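SusD homolog (Bacteroides thetaiotaomicron VPI-5482, PDB 3FDH) probably binds glycans at the outer membrane, as a predicted lipoprotein of the SusD/RagB family built largely of helices. Local coordinates at residues A[129-134]-A[149-154]. Numbering follows the deposited sequence.
Sequences DAPCSQ and PKMDTQ
The D152 carboxylate receives donors on both faces and at one edge: the S133 backbone N meets OD2 (2.9 Å) obliquely from one face, K150 NZ reaches OD1 (2.8 Å) from the opposite one, and S133 OG donates to the syn lone pair of OD1. A second flat group, the Q134 amide, carries the aliphatic part of K150 over one face, CG of K150 lying 3.6 Å from CD of Q134. K150 N donates to OE1 from that same face. A bend at the last torsion of K150 (chi4 69°) turns its ammonium back toward D152. The D129 carboxylate has T153 CA over one face, and on that side Q154 N, in the first turn of helix 154-171, bonds to OD1 at 2.9 Å. Between these groups A130 and D152 form an antiparallel hydrogen-bonded pair (A130 N to D152 O 2.9 Å, D152 N to A130 O 2.8 Å), a minimal two-stranded ladder between helices 106-127 and 154-171. Beside it, P131 CD packs on CG of selenomethionine M151 (3.6 Å), with V477 of helix 475-481 touching both side chains. A water accepts from C132 N and Q134 N and donates to K150 O and D152 OD1, tying the turn to the facing strand. Replacing D152 by an alanine is likely to leave S133 N and Q160 without their OD2 partner, and S133 OG, the K150 ammonium and the water without OD1. Such convergence of donors on a buried carboxylate suggests that its negative charge is stabilised, with the K150 ammonium as its counter-charge.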
ATOM      1  N   ASP A 129      12.746  12.846  -5.255  1.00 28.06           N
ATOM      2  CA  ASP A 129      12.718  14.035  -6.098  1.00 29.86           C
ATOM      3  C   ASP A 129      12.405  13.553  -7.502  1.00 30.71           C
ATOM      4  O   ASP A 129      12.974  12.547  -7.970  1.00 29.06           O
ATOM      5  CB  ASP A 129      14.044  14.748  -6.123  1.00 30.35           C
ATOM      6  CG  ASP A 129      14.364  15.455  -4.811  1.00 30.86           C
ATOM      7  OD1 ASP A 129      13.728  15.202  -3.765  1.00 32.97           O
ATOM      8  OD2 ASP A 129      15.285  16.266  -4.858  1.00 31.11           O
ATOM      9  N   ALA A 130      11.574  14.314  -8.206  1.00 27.09           N
ATOM     10  CA  ALA A 130      11.067  13.846  -9.491  1.00 25.41           C
ATOM     11  C   ALA A 130      10.214  14.903 -10.192  1.00 27.15           C
ATOM     12  O   ALA A 130       9.736  15.844  -9.546  1.00 28.08           O
ATOM     13  CB  ALA A 130      10.186  12.546  -9.227  1.00 23.48           C
ATOM     14  N   PRO A 131      10.061  14.792 -11.527  1.00 27.98           N
ATOM     15  CA  PRO A 131       9.209  15.764 -12.200  1.00 29.36           C
ATOM     16  C   PRO A 131       7.799  15.680 -11.676  1.00 29.77           C
ATOM     17  O   PRO A 131       7.327  14.597 -11.318  1.00 27.76           O
ATOM     18  CB  PRO A 131       9.269  15.342 -13.678  1.00 31.63           C
ATOM     19  CG  PRO A 131      10.586  14.579 -13.816  1.00 29.28           C
ATOM     20  CD  PRO A 131      10.828  13.941 -12.464  1.00 28.35           C
ATOM     21  N   CYS A 132       7.148  16.828 -11.592  1.00 29.54           N
ATOM     22  CA  CYS A 132       5.752  16.858 -11.146  1.00 30.84           C
ATOM     23  C   CYS A 132       5.029  18.119 -11.617  1.00 31.65           C
ATOM     24  O   CYS A 132       4.158  18.080 -12.478  1.00 31.58           O
ATOM     25  CB  CYS A 132       5.705  16.752  -9.628  1.00 29.26           C
ATOM     26  SG  CYS A 132       4.041  16.588  -8.943  1.00 32.09           S
ATOM     27  N   SER A 133       5.443  19.231 -11.050  1.00 32.12           N
ATOM     28  CA  SER A 133       4.853  20.533 -11.378  1.00 32.05           C
ATOM     29  C   SER A 133       4.925  20.849 -12.863  1.00 34.38           C
ATOM     30  O   SER A 133       4.080  21.561 -13.400  1.00 34.71           O
ATOM     31  CB  SER A 133       5.554  21.652 -10.588  1.00 31.29           C
ATOM     32  OG  SER A 133       6.874  21.917 -11.060  1.00 32.18           O
ATOM     33  N   GLN A 134       5.921  20.287 -13.531  1.00 36.31           N
ATOM     34  CA  GLN A 134       6.126  20.550 -14.960  1.00 38.57           C
ATOM     35  C   GLN A 134       5.791  19.361 -15.835  1.00 40.79           C
ATOM     36  O   GLN A 134       5.777  19.463 -17.048  1.00 42.01           O
ATOM     37  CB  GLN A 134       7.546  21.051 -15.228  1.00 38.41           C
ATOM     38  CG  GLN A 134       7.770  22.393 -14.574  1.00 36.89           C
ATOM     39  CD  GLN A 134       9.084  23.040 -14.934  1.00 38.72           C
ATOM     40  OE1 GLN A 134       9.896  22.470 -15.665  1.00 37.50           O
ATOM     41  NE2 GLN A 134       9.301  24.254 -14.425  1.00 40.31           N
ATOM     42  N   PRO A 149      10.633  18.487 -18.345  1.00 45.36           N
ATOM     43  CA  PRO A 149      10.287  18.947 -17.004  1.00 42.49           C
ATOM     44  C   PRO A 149      11.394  18.849 -16.001  1.00 40.52           C
ATOM     45  O   PRO A 149      12.188  17.899 -16.002  1.00 41.57           O
ATOM     46  CB  PRO A 149       9.152  18.013 -16.599  1.00 41.38           C
ATOM     47  CG  PRO A 149       8.512  17.660 -17.854  1.00 43.77           C
ATOM     48  CD  PRO A 149       9.598  17.602 -18.893  1.00 45.27           C
ATOM     49  N   LYS A 150      11.438  19.857 -15.150  1.00 37.88           N
ATOM     50  CA  LYS A 150      12.421  19.886 -14.088  1.00 35.74           C
ATOM     51  C   LYS A 150      11.995  18.901 -13.045  1.00 33.75           C
ATOM     52  O   LYS A 150      10.829  18.532 -12.932  1.00 33.16           O
ATOM     53  CB  LYS A 150      12.548  21.265 -13.420  1.00 35.30           C
ATOM     54  CG  LYS A 150      11.375  21.670 -12.538  1.00 38.73           C
ATOM     55  CD  LYS A 150      11.604  23.042 -11.910  1.00 41.71           C
ATOM     56  CE  LYS A 150      10.572  23.401 -10.841  1.00 44.90           C
ATOM     57  NZ  LYS A 150      10.691  22.577  -9.579  1.00 49.59           N
HETATM   58  N   MSE A 151      12.978  18.479 -12.274  1.00 31.90           N
HETATM   59  CA  MSE A 151      12.689  17.672 -11.127  1.00 30.29           C
HETATM   60  C   MSE A 151      12.309  18.599  -9.965  1.00 31.30           C
HETATM   61  O   MSE A 151      12.907  19.635  -9.737  1.00 32.36           O
HETATM   62  CB  MSE A 151      13.850  16.742 -10.808  1.00 31.05           C
HETATM   63  CG  MSE A 151      13.977  15.524 -11.789  1.00 27.90           C
HETATM   64 SE   MSE A 151      15.587  14.740 -11.303  0.75 34.66          SE
HETATM   65  CE  MSE A 151      14.888  13.680  -9.818  1.00 25.78           C
ATOM     66  N   ASP A 152      11.213  18.251  -9.318  1.00 31.13           N
ATOM     67  CA  ASP A 152      10.740  18.948  -8.118  1.00 30.15           C
ATOM     68  C   ASP A 152      11.349  18.183  -6.963  1.00 28.83           C
ATOM     69  O   ASP A 152      11.593  16.972  -7.062  1.00 29.88           O
ATOM     70  CB  ASP A 152       9.216  18.821  -7.925  1.00 28.22           C
ATOM     71  CG  ASP A 152       8.404  19.657  -8.899  1.00 34.18           C
ATOM     72  OD1 ASP A 152       8.986  20.361  -9.755  1.00 28.94           O
ATOM     73  OD2 ASP A 152       7.162  19.578  -8.793  1.00 29.41           O
ATOM     74  N   THR A 153      11.576  18.876  -5.860  1.00 29.06           N
ATOM     75  CA  THR A 153      12.052  18.204  -4.658  1.00 27.23           C
ATOM     76  C   THR A 153      10.868  17.469  -4.109  1.00 27.27           C
ATOM     77  O   THR A 153       9.724  17.825  -4.386  1.00 30.17           O
ATOM     78  CB  THR A 153      12.545  19.157  -3.568  1.00 27.94           C
ATOM     79  OG1 THR A 153      11.451  19.968  -3.102  1.00 28.66           O
ATOM     80  CG2 THR A 153      13.712  20.008  -4.081  1.00 22.20           C
ATOM     81  N   GLN A 154      11.151  16.448  -3.316  1.00 27.46           N
ATOM     82  CA  GLN A 154      10.084  15.647  -2.725  1.00 27.88           C
ATOM     83  C   GLN A 154       9.227  16.545  -1.849  1.00 28.74           C
ATOM     84  O   GLN A 154       7.998  16.378  -1.736  1.00 27.50           O
ATOM     85  CB  GLN A 154      10.650  14.495  -1.892  1.00 29.02           C
ATOM     86  CG  GLN A 154       9.632  13.428  -1.561  1.00 28.50           C
ATOM     87  CD  GLN A 154      10.053  12.569  -0.446  1.00 30.73           C
ATOM     88  OE1 GLN A 154      10.491  13.064   0.600  1.00 30.50           O
ATOM     89  NE2 GLN A 154       9.888  11.242  -0.622  1.00 29.81           N
TER
HETATM   90  O   HOH W   1       8.447  19.421 -12.313  1.00 31.61           O